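Side-chain contacts in 6-phospho-beta-glucosidase BglT (Thermotoga maritima, PDB 1UP7), which hydrolyses cellobiose 6'-phosphate into glucose 6-phosphate and glucose, with NAD(+) and a manganese ion as cofactors: residues Gln104-Val109 with Phe140-Gly145; Pro120-Tyr125 with Thr148-Asn153; Asn169-Ile174 with Val185-Tyr190; Phe178-Glu183 with Phe202-Asp207. All coordinates share one frame; numbering follows the deposited sequence.

Contact 1: residues Gln104-Val109 with Phe140-Gly145. With NAD (nicotinamide-adenine-dinucleotide), chain I; G6P (6-O-phosphono-alpha-D-glucopyranose), chain J.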
# COMPACT_ATOMS: atom_id res chain seq x y z
N GLN A 104 -32.88 10.59 9.08
CA GLN A 104 -32.66 9.38 9.87
C GLN A 104 -31.65 9.60 10.99
O GLN A 104 -30.69 10.37 10.85
CB GLN A 104 -32.24 8.23 8.94
CG GLN A 104 -32.72 6.83 9.38
CD GLN A 104 -31.76 6.24 10.42
OE1 GLN A 104 -30.55 6.56 10.44
NE2 GLN A 104 -32.28 5.42 11.30
N GLU A 105 -31.86 8.95 12.12
CA GLU A 105 -30.99 9.09 13.29
C GLU A 105 -29.46 9.02 13.02
O GLU A 105 -28.70 9.87 13.54
CB GLU A 105 -31.42 8.08 14.38
CG GLU A 105 -30.51 8.09 15.62
CD GLU A 105 -30.55 6.82 16.45
OE1 GLU A 105 -30.65 5.69 15.87
OE2 GLU A 105 -30.46 6.93 17.69
N THR A 106 -29.03 8.03 12.22
CA THR A 106 -27.60 7.74 12.03
C THR A 106 -27.11 7.86 10.60
O THR A 106 -25.92 7.87 10.37
CB THR A 106 -27.26 6.32 12.55
OG1 THR A 106 -27.89 5.30 11.72
CG2 THR A 106 -27.94 6.05 13.90
N THR A 107 -28.03 7.93 9.64
CA THR A 107 -27.69 7.80 8.23
C THR A 107 -27.94 9.09 7.48
O THR A 107 -29.04 9.58 7.49
CB THR A 107 -28.59 6.71 7.59
OG1 THR A 107 -28.45 5.49 8.35
CG2 THR A 107 -28.06 6.39 6.20
N GLY A 108 -26.94 9.58 6.76
CA GLY A 108 -27.13 10.73 5.91
C GLY A 108 -27.08 12.00 6.73
O GLY A 108 -26.37 12.08 7.75
N VAL A 109 -27.87 12.98 6.33
CA VAL A 109 -27.81 14.34 6.91
C VAL A 109 -28.05 14.33 8.43
O VAL A 109 -27.36 15.02 9.16
CB VAL A 109 -28.77 15.32 6.18
CG1 VAL A 109 -28.79 16.76 6.87
CG2 VAL A 109 -28.39 15.45 4.71
N PHE A 140 -21.50 3.03 22.38
CA PHE A 140 -22.80 2.88 21.72
C PHE A 140 -23.28 4.17 21.06
O PHE A 140 -24.06 4.12 20.14
CB PHE A 140 -23.92 2.53 22.70
CG PHE A 140 -23.69 1.29 23.50
CD1 PHE A 140 -22.66 0.41 23.22
CD2 PHE A 140 -24.51 1.02 24.60
CE1 PHE A 140 -22.45 -0.73 23.98
CE2 PHE A 140 -24.31 -0.14 25.38
CZ PHE A 140 -23.28 -1.02 25.06
N THR A 141 -22.87 5.31 21.59
CA THR A 141 -23.35 6.61 21.13
C THR A 141 -23.27 6.74 19.62
O THR A 141 -22.21 6.54 19.03
CB THR A 141 -22.53 7.72 21.77
OG1 THR A 141 -22.81 7.73 23.18
CG2 THR A 141 -22.96 9.15 21.25
N ASN A 142 -24.39 7.07 18.99
CA ASN A 142 -24.41 7.19 17.54
C ASN A 142 -24.07 8.59 17.05
O ASN A 142 -24.29 9.54 17.77
CB ASN A 142 -25.70 6.64 16.96
CG ASN A 142 -25.59 5.14 16.68
OD1 ASN A 142 -24.57 4.65 16.12
ND2 ASN A 142 -26.61 4.40 17.10
N PRO A 143 -23.48 8.70 15.86
CA PRO A 143 -23.16 7.54 15.01
C PRO A 143 -21.85 6.89 15.45
O PRO A 143 -20.79 7.52 15.46
CB PRO A 143 -23.04 8.15 13.61
CG PRO A 143 -22.60 9.52 13.82
CD PRO A 143 -23.06 9.96 15.22
N SER A 144 -21.97 5.62 15.79
CA SER A 144 -20.91 4.93 16.51
C SER A 144 -19.63 4.72 15.69
O SER A 144 -18.55 4.90 16.25
CB SER A 144 -21.45 3.61 17.09
OG SER A 144 -20.46 2.93 17.82
N GLY A 145 -19.76 4.29 14.42
CA GLY A 145 -18.62 4.02 13.56
C GLY A 145 -17.88 5.31 13.23
O GLY A 145 -16.63 5.33 13.18
PA NAD I . -31.32 8.53 25.45
O1A NAD I . -31.97 9.74 24.91
O2A NAD I . -32.14 7.76 26.51
O5B NAD I . -29.93 9.06 26.08
C5B NAD I . -29.27 8.30 27.06
C4B NAD I . -28.89 9.19 28.24
O4B NAD I . -27.82 10.06 27.89
C3B NAD I . -30.01 10.08 28.76
O3B NAD I . -30.29 9.70 30.10
C2B NAD I . -29.43 11.50 28.71
O2B NAD I . -29.79 12.27 29.83
C1B NAD I . -27.94 11.20 28.74
N9A NAD I . -27.08 12.26 28.22
C8A NAD I . -27.30 13.16 27.19
N7A NAD I . -26.18 13.90 27.08
C5A NAD I . -25.25 13.47 27.95
C6A NAD I . -23.96 13.88 28.26
N6A NAD I . -23.37 14.89 27.62
N1A NAD I . -23.26 13.22 29.26
C2A NAD I . -23.85 12.18 29.96
N3A NAD I . -25.14 11.81 29.66
C4A NAD I . -25.82 12.45 28.68
O3 NAD I . -31.02 7.60 24.17
PN NAD I . -30.76 6.02 24.13
O1N NAD I . -31.84 5.52 23.25
O2N NAD I . -30.54 5.42 25.43
O5D NAD I . -29.34 5.88 23.39
C5D NAD I . -28.19 6.63 23.73
C4D NAD I . -27.21 6.54 22.54
O4D NAD I . -26.80 5.21 22.26
C3D NAD I . -27.83 7.06 21.25
O3D NAD I . -26.82 7.79 20.62
C2D NAD I . -28.18 5.81 20.46
O2D NAD I . -28.17 5.97 19.05
C1D NAD I . -27.19 4.77 20.95
N1N NAD I . -27.88 3.50 21.21
C2N NAD I . -27.68 2.97 22.46
C3N NAD I . -28.25 1.79 22.84
C7N NAD I . -28.00 1.27 24.24
O7N NAD I . -27.69 -0.08 24.51
N7N NAD I . -28.07 2.16 25.25
C4N NAD I . -29.05 1.13 21.90
C5N NAD I . -29.27 1.65 20.61
C6N NAD I . -28.66 2.86 20.27
C1 G6P J . -30.98 -0.49 15.48
C2 G6P J . -29.59 0.15 15.22
C3 G6P J . -29.23 1.10 16.36
C4 G6P J . -30.29 2.19 16.38
C5 G6P J . -31.65 1.54 16.70
C6 G6P J . -32.76 2.58 16.69
O1 G6P J . -31.44 -1.36 14.43
O2 G6P J . -28.54 -0.81 15.09
O3 G6P J . -27.91 1.64 16.25
O4 G6P J . -29.93 3.23 17.30
O5 G6P J . -31.99 0.51 15.73
O6 G6P J . -33.79 2.24 17.62
P G6P J . -34.73 3.39 18.25
O1P G6P J . -35.55 2.70 19.32
O2P G6P J . -35.69 4.05 17.28
O3P G6P J . -33.82 4.42 18.87
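T106 meets N142 through its methyl: T106 CG2 lies 3.8 Å from CG of the N142 amide, the two side chains running at a slant to one another. With the methyl beside the T106 backbone N, OG1 falls between that N and the carbonyl carbon (chi1 68°) and donates to Q104 OE1 in the amide plane, on a lone pair. The same OE1 accepts from T106 N, this time from above the plane, so two bonds hold T106 to the Q104 amide. Nearby, T106 O rests 4.3 Å from CB of P143, which follows a cis peptide bond and sits at the N-cap position of helix 144-155. N142 OD1 accepts from S144 N at 2.8 Å, an Asx turn that fixes the rotation of the N142 amide. Residues 140-145 follow strand 136-139 of the parallel Rossmann-type sheet, and here cofactor and sugar come together. N142 ND2 donates to NAD O2D (2.9 Å) and to G6P O3 (3.2 Å), while N142 N donates to NAD O3D almost straight, at 173°. E105, extended from a CG anti to its own backbone N (chi1 176°), divides its carboxylate: OE1 accepts from G6P O4 at 2.9 Å, and OE2 accepts from NAD O2D at 2.8 Å and also takes a salt bridge from R82. By similarity, E105 probably raises the basicity of the active-site tyrosine, Y243, whose side chain touches that of T106.

Contact 2: residues Pro120-Tyr125 with Thr148-Asn153. With NAD (nicotinamide-adenine-dinucleotide), chain I.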
# COMPACT_ATOMS: atom_id res chain seq x y z
N PRO A 120 -17.66 17.33 20.16
CA PRO A 120 -17.16 18.11 21.32
C PRO A 120 -17.29 17.37 22.66
O PRO A 120 -16.39 17.45 23.50
CB PRO A 120 -18.03 19.38 21.33
CG PRO A 120 -18.67 19.43 19.95
CD PRO A 120 -18.78 18.02 19.48
N ILE A 121 -18.39 16.65 22.85
CA ILE A 121 -18.59 15.89 24.07
C ILE A 121 -17.63 14.71 24.14
O ILE A 121 -17.00 14.53 25.19
CB ILE A 121 -20.08 15.48 24.21
CG1 ILE A 121 -20.96 16.72 24.42
CG2 ILE A 121 -20.29 14.56 25.39
CD1 ILE A 121 -22.48 16.51 23.99
N VAL A 122 -17.44 13.97 23.03
CA VAL A 122 -16.49 12.86 23.09
C VAL A 122 -15.03 13.35 23.24
O VAL A 122 -14.24 12.71 23.93
CB VAL A 122 -16.67 11.75 21.99
CG1 VAL A 122 -18.12 11.59 21.54
CG2 VAL A 122 -15.74 11.92 20.88
N GLU A 123 -14.72 14.52 22.66
CA GLU A 123 -13.40 15.10 22.76
C GLU A 123 -13.05 15.33 24.22
O GLU A 123 -11.98 14.93 24.70
CB GLU A 123 -13.30 16.43 21.99
CG GLU A 123 -12.23 16.38 20.93
CD GLU A 123 -12.11 17.64 20.12
OE1 GLU A 123 -13.14 18.31 19.88
OE2 GLU A 123 -10.95 17.95 19.73
N GLU A 124 -13.98 15.95 24.94
CA GLU A 124 -13.81 16.26 26.35
C GLU A 124 -13.71 14.98 27.18
O GLU A 124 -12.79 14.84 28.01
CB GLU A 124 -14.97 17.16 26.83
CG GLU A 124 -14.67 17.99 28.08
CD GLU A 124 -15.95 18.32 28.88
OE1 GLU A 124 -16.61 19.39 28.61
OE2 GLU A 124 -16.29 17.51 29.79
N TYR A 125 -14.62 14.05 26.92
CA TYR A 125 -14.68 12.79 27.65
C TYR A 125 -13.44 11.90 27.43
O TYR A 125 -12.89 11.39 28.41
CB TYR A 125 -16.00 12.05 27.33
CG TYR A 125 -17.27 12.62 27.97
CD1 TYR A 125 -17.21 13.66 28.95
CD2 TYR A 125 -18.52 12.11 27.63
CE1 TYR A 125 -18.38 14.15 29.56
CE2 TYR A 125 -19.70 12.57 28.23
CZ TYR A 125 -19.62 13.60 29.18
OH TYR A 125 -20.79 14.04 29.75
N THR A 148 -15.94 6.45 16.19
CA THR A 148 -14.72 5.65 16.30
C THR A 148 -13.67 6.12 15.33
O THR A 148 -12.51 6.20 15.72
CB THR A 148 -15.02 4.15 16.07
OG1 THR A 148 -16.07 3.75 16.95
CG2 THR A 148 -13.88 3.29 16.50
N GLU A 149 -14.05 6.41 14.08
CA GLU A 149 -13.11 6.97 13.11
C GLU A 149 -12.45 8.20 13.72
O GLU A 149 -11.25 8.39 13.66
CB GLU A 149 -13.81 7.36 11.81
CG GLU A 149 -12.93 8.10 10.78
CD GLU A 149 -11.80 7.25 10.20
OE1 GLU A 149 -11.97 6.03 10.00
OE2 GLU A 149 -10.72 7.81 9.93
N PHE A 150 -13.28 9.05 14.31
CA PHE A 150 -12.81 10.29 14.90
C PHE A 150 -11.85 10.06 16.08
O PHE A 150 -10.74 10.64 16.10
CB PHE A 150 -14.02 11.12 15.31
CG PHE A 150 -13.70 12.34 16.12
CD1 PHE A 150 -12.98 13.40 15.57
CD2 PHE A 150 -14.17 12.45 17.43
CE1 PHE A 150 -12.73 14.58 16.32
CE2 PHE A 150 -13.93 13.58 18.18
CZ PHE A 150 -13.21 14.67 17.63
N VAL A 151 -12.23 9.20 17.02
CA VAL A 151 -11.39 8.93 18.17
C VAL A 151 -10.09 8.18 17.82
O VAL A 151 -9.01 8.56 18.30
CB VAL A 151 -12.10 8.18 19.29
CG1 VAL A 151 -11.11 7.91 20.46
CG2 VAL A 151 -13.34 8.96 19.77
N ARG A 152 -10.18 7.14 17.00
CA ARG A 152 -8.99 6.37 16.64
C ARG A 152 -8.00 7.15 15.78
O ARG A 152 -6.79 7.08 16.01
CB ARG A 152 -9.37 5.09 15.89
CG ARG A 152 -10.08 4.09 16.76
CD ARG A 152 -9.28 3.60 17.95
NE ARG A 152 -7.94 3.15 17.57
CZ ARG A 152 -7.64 1.92 17.16
NH1 ARG A 152 -8.56 0.98 17.04
NH2 ARG A 152 -6.40 1.63 16.85
N ASN A 153 -8.51 7.90 14.80
CA ASN A 153 -7.65 8.50 13.79
C ASN A 153 -7.34 9.98 13.98
O ASN A 153 -6.41 10.49 13.37
CB ASN A 153 -8.21 8.20 12.39
CG ASN A 153 -8.02 6.73 12.01
OD1 ASN A 153 -7.09 6.08 12.50
ND2 ASN A 153 -8.90 6.21 11.17
PA NAD I . -31.32 8.53 25.45
O1A NAD I . -31.97 9.74 24.91
O2A NAD I . -32.14 7.76 26.51
O5B NAD I . -29.93 9.06 26.08
C5B NAD I . -29.27 8.30 27.06
C4B NAD I . -28.89 9.19 28.24
O4B NAD I . -27.82 10.06 27.89
C3B NAD I . -30.01 10.08 28.76
O3B NAD I . -30.29 9.70 30.10
C2B NAD I . -29.43 11.50 28.71
O2B NAD I . -29.79 12.27 29.83
C1B NAD I . -27.94 11.20 28.74
N9A NAD I . -27.08 12.26 28.22
C8A NAD I . -27.30 13.16 27.19
N7A NAD I . -26.18 13.90 27.08
C5A NAD I . -25.25 13.47 27.95
C6A NAD I . -23.96 13.88 28.26
N6A NAD I . -23.37 14.89 27.62
N1A NAD I . -23.26 13.22 29.26
C2A NAD I . -23.85 12.18 29.96
N3A NAD I . -25.14 11.81 29.66
C4A NAD I . -25.82 12.45 28.68
O3 NAD I . -31.02 7.60 24.17
PN NAD I . -30.76 6.02 24.13
O1N NAD I . -31.84 5.52 23.25
O2N NAD I . -30.54 5.42 25.43
O5D NAD I . -29.34 5.88 23.39
C5D NAD I . -28.19 6.63 23.73
C4D NAD I . -27.21 6.54 22.54
O4D NAD I . -26.80 5.21 22.26
C3D NAD I . -27.83 7.06 21.25
O3D NAD I . -26.82 7.79 20.62
C2D NAD I . -28.18 5.81 20.46
O2D NAD I . -28.17 5.97 19.05
C1D NAD I . -27.19 4.77 20.95
N1N NAD I . -27.88 3.50 21.21
C2N NAD I . -27.68 2.97 22.46
C3N NAD I . -28.25 1.79 22.84
C7N NAD I . -28.00 1.27 24.24
O7N NAD I . -27.69 -0.08 24.51
N7N NAD I . -28.07 2.16 25.25
C4N NAD I . -29.05 1.13 21.90
C5N NAD I . -29.27 1.65 20.61
C6N NAD I . -28.66 2.86 20.27
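F150 presents the edge of its ring to V122 and E123. From CB, the bond to CG lies anti to the backbone N (chi1 171°), which carries the ring out toward helix 109-131. Along the near edge, F150 CD2 is 3.8 Å from V122 CG2, and F150 CE2 comes to 3.6 Å from the same methyl, which lies in the ring plane. At the tip, F150 CZ reaches E123 CG at 3.8 Å; the carboxylate beyond is turned 79° from the ring and bonds through OE1 to Y375. F119 stacks on the F150 ring from outside the two segments. V122 CG2 also meets V151 CG2 at 4.0 Å, so a single methyl touches two successive residues of helix 144-155. Further round helix 109-131, Y125 OH donates to N1A of the NAD adenine at 2.6 Å, with N1A at the edge of the tyrosine ring and in its plane. A phenylalanine at Y125 would probably leave adenine N1A without this donor and the base less firmly fixed. The axes of the short segments approach to 11.0 Å at an angle of 36°, both pointing broadly the same way, as expected of neighbouring crossover helices in the successive beta-alpha-beta units of a Rossmann fold.

Contact 3: residues Asn169-Ile174 with Val185-Tyr190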
# COMPACT_ATOMS: atom_id res chain seq x y z
N ASN A 169 -27.20 -9.32 16.27
CA ASN A 169 -28.53 -9.73 15.89
C ASN A 169 -28.49 -10.71 14.74
O ASN A 169 -29.22 -11.69 14.75
CB ASN A 169 -29.39 -8.51 15.53
CG ASN A 169 -29.92 -7.81 16.77
OD1 ASN A 169 -30.31 -8.46 17.73
ND2 ASN A 169 -29.91 -6.48 16.75
N PHE A 170 -27.61 -10.45 13.77
CA PHE A 170 -27.47 -11.38 12.68
C PHE A 170 -26.95 -12.73 13.14
O PHE A 170 -27.47 -13.80 12.74
CB PHE A 170 -26.61 -10.88 11.51
CG PHE A 170 -26.60 -11.85 10.36
CD1 PHE A 170 -27.68 -11.89 9.46
CD2 PHE A 170 -25.59 -12.83 10.24
CE1 PHE A 170 -27.71 -12.82 8.41
CE2 PHE A 170 -25.62 -13.76 9.20
CZ PHE A 170 -26.68 -13.75 8.28
N ILE A 171 -25.91 -12.70 13.98
CA ILE A 171 -25.31 -13.93 14.52
C ILE A 171 -26.36 -14.73 15.29
O ILE A 171 -26.44 -15.96 15.16
CB ILE A 171 -24.05 -13.60 15.42
CG1 ILE A 171 -22.79 -13.41 14.57
CG2 ILE A 171 -23.77 -14.70 16.44
CD1 ILE A 171 -21.70 -12.57 15.21
N ARG A 172 -27.19 -14.03 16.06
CA ARG A 172 -28.31 -14.68 16.76
C ARG A 172 -29.30 -15.34 15.81
O ARG A 172 -29.73 -16.46 16.04
CB ARG A 172 -29.02 -13.67 17.66
CG ARG A 172 -29.87 -14.29 18.80
CD ARG A 172 -31.23 -13.57 19.02
NE ARG A 172 -31.43 -12.43 18.10
CZ ARG A 172 -32.18 -12.46 16.99
NH1 ARG A 172 -32.82 -13.59 16.64
NH2 ARG A 172 -32.29 -11.37 16.23
N GLU A 173 -29.66 -14.64 14.74
CA GLU A 173 -30.61 -15.15 13.76
C GLU A 173 -30.07 -16.46 13.14
O GLU A 173 -30.79 -17.46 13.02
CB GLU A 173 -30.81 -14.09 12.69
CG GLU A 173 -31.98 -14.36 11.76
CD GLU A 173 -32.43 -13.09 11.06
OE1 GLU A 173 -31.84 -12.00 11.38
OE2 GLU A 173 -33.37 -13.18 10.21
N ILE A 174 -28.77 -16.45 12.78
CA ILE A 174 -28.10 -17.62 12.21
C ILE A 174 -28.01 -18.76 13.19
O ILE A 174 -28.31 -19.93 12.85
CB ILE A 174 -26.68 -17.23 11.73
CG1 ILE A 174 -26.77 -16.29 10.54
CG2 ILE A 174 -25.89 -18.46 11.32
CD1 ILE A 174 -27.77 -16.71 9.54
N VAL A 185 -21.01 -19.48 15.07
CA VAL A 185 -21.25 -18.73 13.85
C VAL A 185 -20.06 -17.84 13.54
O VAL A 185 -19.68 -17.01 14.35
CB VAL A 185 -22.49 -17.80 13.95
CG1 VAL A 185 -22.70 -17.12 12.60
CG2 VAL A 185 -23.73 -18.60 14.40
N PHE A 186 -19.50 -17.99 12.35
CA PHE A 186 -18.35 -17.18 11.96
C PHE A 186 -18.62 -16.58 10.57
O PHE A 186 -19.06 -17.27 9.66
CB PHE A 186 -17.10 -18.09 12.04
CG PHE A 186 -15.81 -17.40 11.69
CD1 PHE A 186 -15.38 -17.34 10.36
CD2 PHE A 186 -15.02 -16.83 12.68
CE1 PHE A 186 -14.18 -16.69 10.02
CE2 PHE A 186 -13.82 -16.18 12.35
CZ PHE A 186 -13.40 -16.12 11.01
N LEU A 187 -18.35 -15.30 10.44
CA LEU A 187 -18.75 -14.52 9.27
C LEU A 187 -17.58 -13.90 8.52
O LEU A 187 -16.60 -13.47 9.14
CB LEU A 187 -19.66 -13.38 9.73
CG LEU A 187 -21.18 -13.55 9.95
CD1 LEU A 187 -21.70 -14.97 10.02
CD2 LEU A 187 -21.61 -12.77 11.14
N LYS A 188 -17.67 -13.83 7.20
CA LYS A 188 -16.94 -12.80 6.50
C LYS A 188 -17.86 -11.58 6.46
O LYS A 188 -18.88 -11.57 5.76
CB LYS A 188 -16.45 -13.20 5.11
CG LYS A 188 -15.63 -12.09 4.48
CD LYS A 188 -15.05 -12.50 3.15
CE LYS A 188 -14.57 -11.28 2.38
NZ LYS A 188 -13.66 -11.73 1.27
N TYR A 189 -17.47 -10.57 7.23
CA TYR A 189 -18.31 -9.44 7.55
C TYR A 189 -17.46 -8.18 7.49
O TYR A 189 -16.43 -8.11 8.13
CB TYR A 189 -18.80 -9.60 9.00
CG TYR A 189 -19.72 -8.50 9.48
CD1 TYR A 189 -19.24 -7.19 9.67
CD2 TYR A 189 -21.06 -8.74 9.70
CE1 TYR A 189 -20.07 -6.16 10.08
CE2 TYR A 189 -21.91 -7.76 10.12
CZ TYR A 189 -21.43 -6.46 10.30
OH TYR A 189 -22.31 -5.49 10.72
N TYR A 190 -17.92 -7.17 6.77
CA TYR A 190 -17.15 -5.92 6.68
C TYR A 190 -18.03 -4.79 6.21
O TYR A 190 -19.08 -4.99 5.62
CB TYR A 190 -15.95 -6.07 5.72
CG TYR A 190 -16.33 -6.58 4.33
CD1 TYR A 190 -16.55 -7.94 4.09
CD2 TYR A 190 -16.47 -5.70 3.28
CE1 TYR A 190 -16.89 -8.39 2.82
CE2 TYR A 190 -16.81 -6.14 2.03
CZ TYR A 190 -17.02 -7.48 1.80
OH TYR A 190 -17.38 -7.88 0.53
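L187 pushes its CD2 methyl against the flank of I171, with L187 CD2 at 3.7 Å from I171 CG1, and the two side chains pass at a slant. The same methyl lies 4.1 Å from CD2 of the F170 ring, approaching it obliquely, while L187 CD1 stands near F170 CE2 at 4.2 Å. F170 offers this part of its ring because CG is anti to the backbone N (chi1 -175°), which swings the ring toward the strand. V185, two residues earlier on the same side of the strand, grips the next turn of the helix: V185 CG1 is 3.7 Å from I174 CG2, and V185 CG2 sits 3.8 Å from that same methyl, so I174 CG2 nestles against both branches of the valine. I171 CG2 adds a looser touch, 4.2 Å from V185 CB. All these contacts are apolar. Between V185 and L187, F186 points away and its ring meets that of H346 of the second subunit. I316 of strand 313-320 borders the cluster at I171 and L187. The axes of the short segments approach to 9.0 Å with their directions at 127°, the arrangement of a helix packed obliquely on one face of an antiparallel sheet, here that of strands 185-190 and 195-203.

Contact 4: residues Phe178-Glu183 with Phe202-Asp207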
# COMPACT_ATOMS: atom_id res chain seq x y z
N PHE A 178 -29.86 -22.59 12.68
CA PHE A 178 -29.10 -23.85 12.62
C PHE A 178 -29.00 -24.56 13.97
O PHE A 178 -28.26 -25.53 14.09
CB PHE A 178 -27.67 -23.62 12.07
CG PHE A 178 -27.63 -23.20 10.63
CD1 PHE A 178 -27.66 -24.16 9.61
CD2 PHE A 178 -27.61 -21.85 10.28
CE1 PHE A 178 -27.66 -23.79 8.27
CE2 PHE A 178 -27.61 -21.47 8.93
CZ PHE A 178 -27.64 -22.44 7.93
N SER A 179 -29.72 -24.08 14.98
CA SER A 179 -29.75 -24.74 16.29
C SER A 179 -28.34 -24.81 16.93
O SER A 179 -27.95 -25.84 17.52
CB SER A 179 -30.36 -26.17 16.20
OG SER A 179 -31.68 -26.13 15.66
N ALA A 180 -27.62 -23.70 16.82
CA ALA A 180 -26.23 -23.65 17.24
C ALA A 180 -26.04 -22.53 18.25
O ALA A 180 -26.94 -21.73 18.48
CB ALA A 180 -25.31 -23.45 16.01
N ARG A 181 -24.86 -22.47 18.87
CA ARG A 181 -24.48 -21.35 19.72
C ARG A 181 -23.94 -20.18 18.92
O ARG A 181 -23.48 -20.33 17.78
CB ARG A 181 -23.41 -21.77 20.73
CG ARG A 181 -23.84 -22.82 21.73
CD ARG A 181 -22.68 -23.34 22.60
NE ARG A 181 -21.66 -24.05 21.82
CZ ARG A 181 -20.33 -23.92 21.98
NH1 ARG A 181 -19.84 -23.11 22.91
NH2 ARG A 181 -19.50 -24.62 21.20
N LEU A 182 -23.96 -19.01 19.54
CA LEU A 182 -23.49 -17.79 18.94
C LEU A 182 -22.06 -17.96 18.43
O LEU A 182 -21.74 -17.62 17.30
CB LEU A 182 -23.55 -16.62 19.94
CG LEU A 182 -24.90 -16.15 20.55
CD1 LEU A 182 -24.59 -14.94 21.42
CD2 LEU A 182 -25.97 -15.78 19.52
N GLU A 183 -21.20 -18.50 19.27
CA GLU A 183 -19.79 -18.64 18.94
C GLU A 183 -19.52 -19.68 17.84
O GLU A 183 -18.42 -19.71 17.29
CB GLU A 183 -18.96 -18.92 20.19
CG GLU A 183 -19.39 -20.17 20.96
CD GLU A 183 -18.33 -20.66 21.92
OE1 GLU A 183 -17.73 -19.82 22.64
OE2 GLU A 183 -18.10 -21.89 21.97
N PHE A 202 -20.44 -19.16 8.07
CA PHE A 202 -20.00 -20.46 8.52
C PHE A 202 -20.67 -20.80 9.86
O PHE A 202 -20.69 -19.96 10.77
CB PHE A 202 -18.47 -20.50 8.74
CG PHE A 202 -17.65 -20.28 7.48
CD1 PHE A 202 -17.28 -18.99 7.09
CD2 PHE A 202 -17.20 -21.36 6.74
CE1 PHE A 202 -16.50 -18.80 5.94
CE2 PHE A 202 -16.42 -21.18 5.58
CZ PHE A 202 -16.07 -19.90 5.19
N VAL A 203 -21.20 -22.01 9.98
CA VAL A 203 -21.75 -22.50 11.23
C VAL A 203 -21.05 -23.81 11.58
O VAL A 203 -21.09 -24.78 10.81
CB VAL A 203 -23.27 -22.73 11.16
CG1 VAL A 203 -23.76 -23.52 12.40
CG2 VAL A 203 -23.98 -21.39 11.03
N LYS A 204 -20.40 -23.83 12.74
CA LYS A 204 -19.55 -24.97 13.11
C LYS A 204 -18.56 -25.40 11.99
O LYS A 204 -18.32 -26.60 11.78
CB LYS A 204 -20.38 -26.18 13.58
CG LYS A 204 -21.02 -26.00 14.96
CD LYS A 204 -21.97 -27.15 15.28
CE LYS A 204 -22.86 -26.79 16.46
NZ LYS A 204 -23.83 -27.88 16.82
N GLY A 205 -18.01 -24.41 11.28
CA GLY A 205 -17.08 -24.67 10.20
C GLY A 205 -17.68 -24.96 8.84
O GLY A 205 -16.95 -24.87 7.86
N GLU A 206 -18.96 -25.33 8.76
CA GLU A 206 -19.57 -25.53 7.46
C GLU A 206 -19.98 -24.19 6.83
O GLU A 206 -20.57 -23.34 7.49
CB GLU A 206 -20.77 -26.50 7.51
CG GLU A 206 -21.42 -26.66 6.13
CD GLU A 206 -22.72 -27.47 6.10
OE1 GLU A 206 -23.07 -28.11 7.13
OE2 GLU A 206 -23.39 -27.46 5.03
N ASP A 207 -19.63 -24.03 5.55
CA ASP A 207 -20.12 -22.95 4.71
C ASP A 207 -21.62 -23.16 4.39
O ASP A 207 -21.99 -24.06 3.63
CB ASP A 207 -19.27 -22.87 3.43
CG ASP A 207 -19.55 -21.62 2.61
OD1 ASP A 207 -20.61 -20.98 2.78
OD2 ASP A 207 -18.76 -21.19 1.74
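K204 reaches back from a left-handed backbone position (phi 48°), its extended chain bringing CE to 4.2 Å from A180 CB. A180 itself follows another left-handed residue, S179, the C-prime position of a Schellman motif that ends helix 166-177, so a helix end and a tight turn, each with a left-handed residue, face each other here. The centre of the contact is V203, whose two methyls have separate tasks. CG1, anti to the V203 backbone N (chi1 168°), touches A180 CB at 3.9 Å and is as far from F178 CB. V203 CG2 meets the F178 ring obliquely, 3.7 Å from F178 CD2. The second segment is a beta hairpin closed by a type I' turn from V203 to E206: V203 N donates to E206 O at 2.9 Å, and E206 N returns a bond to V203 O at 3.0 Å. G205, the third residue of the turn, has a phi of 85°, where a beta carbon would run into the carbonyl O of K204. An alanine in place of V203 would probably open a gap between the hairpin and the F178 ring, and leave the methyl of A180 with less to pack on. Around this cluster, I174 of helix 166-177 and V208 also touch V203, while F178 packs on V212 of helix 209-216. On the strand leading into the turn, F202 makes a cation-pi contact with R344 of the second subunit.

How the contacts relate
From the N terminus the contacts come as two interlocked pairs in series. Contact 1 closes the excursion that leaves at 104-109 and returns at 140-145, by way of helix 109-131 and strand 136-139. Contact 2 opens within it and closes later, at 148-153, so the two cross; both touch NAD and use helix 144-155, with centres 14 Å apart. Contact 3 then joins helix 166-177 to strand 185-190, and contact 4 crosses it, tying the end of that helix to the hairpin formed by strands 195-203 and 206-207. Their centres lie 9 Å apart, and I174 CG2 packs 3.5 Å from V203 CG2. The first pair ties together parts of the Rossmann region; the second fastens helix 166-177 and its end to the antiparallel sheet.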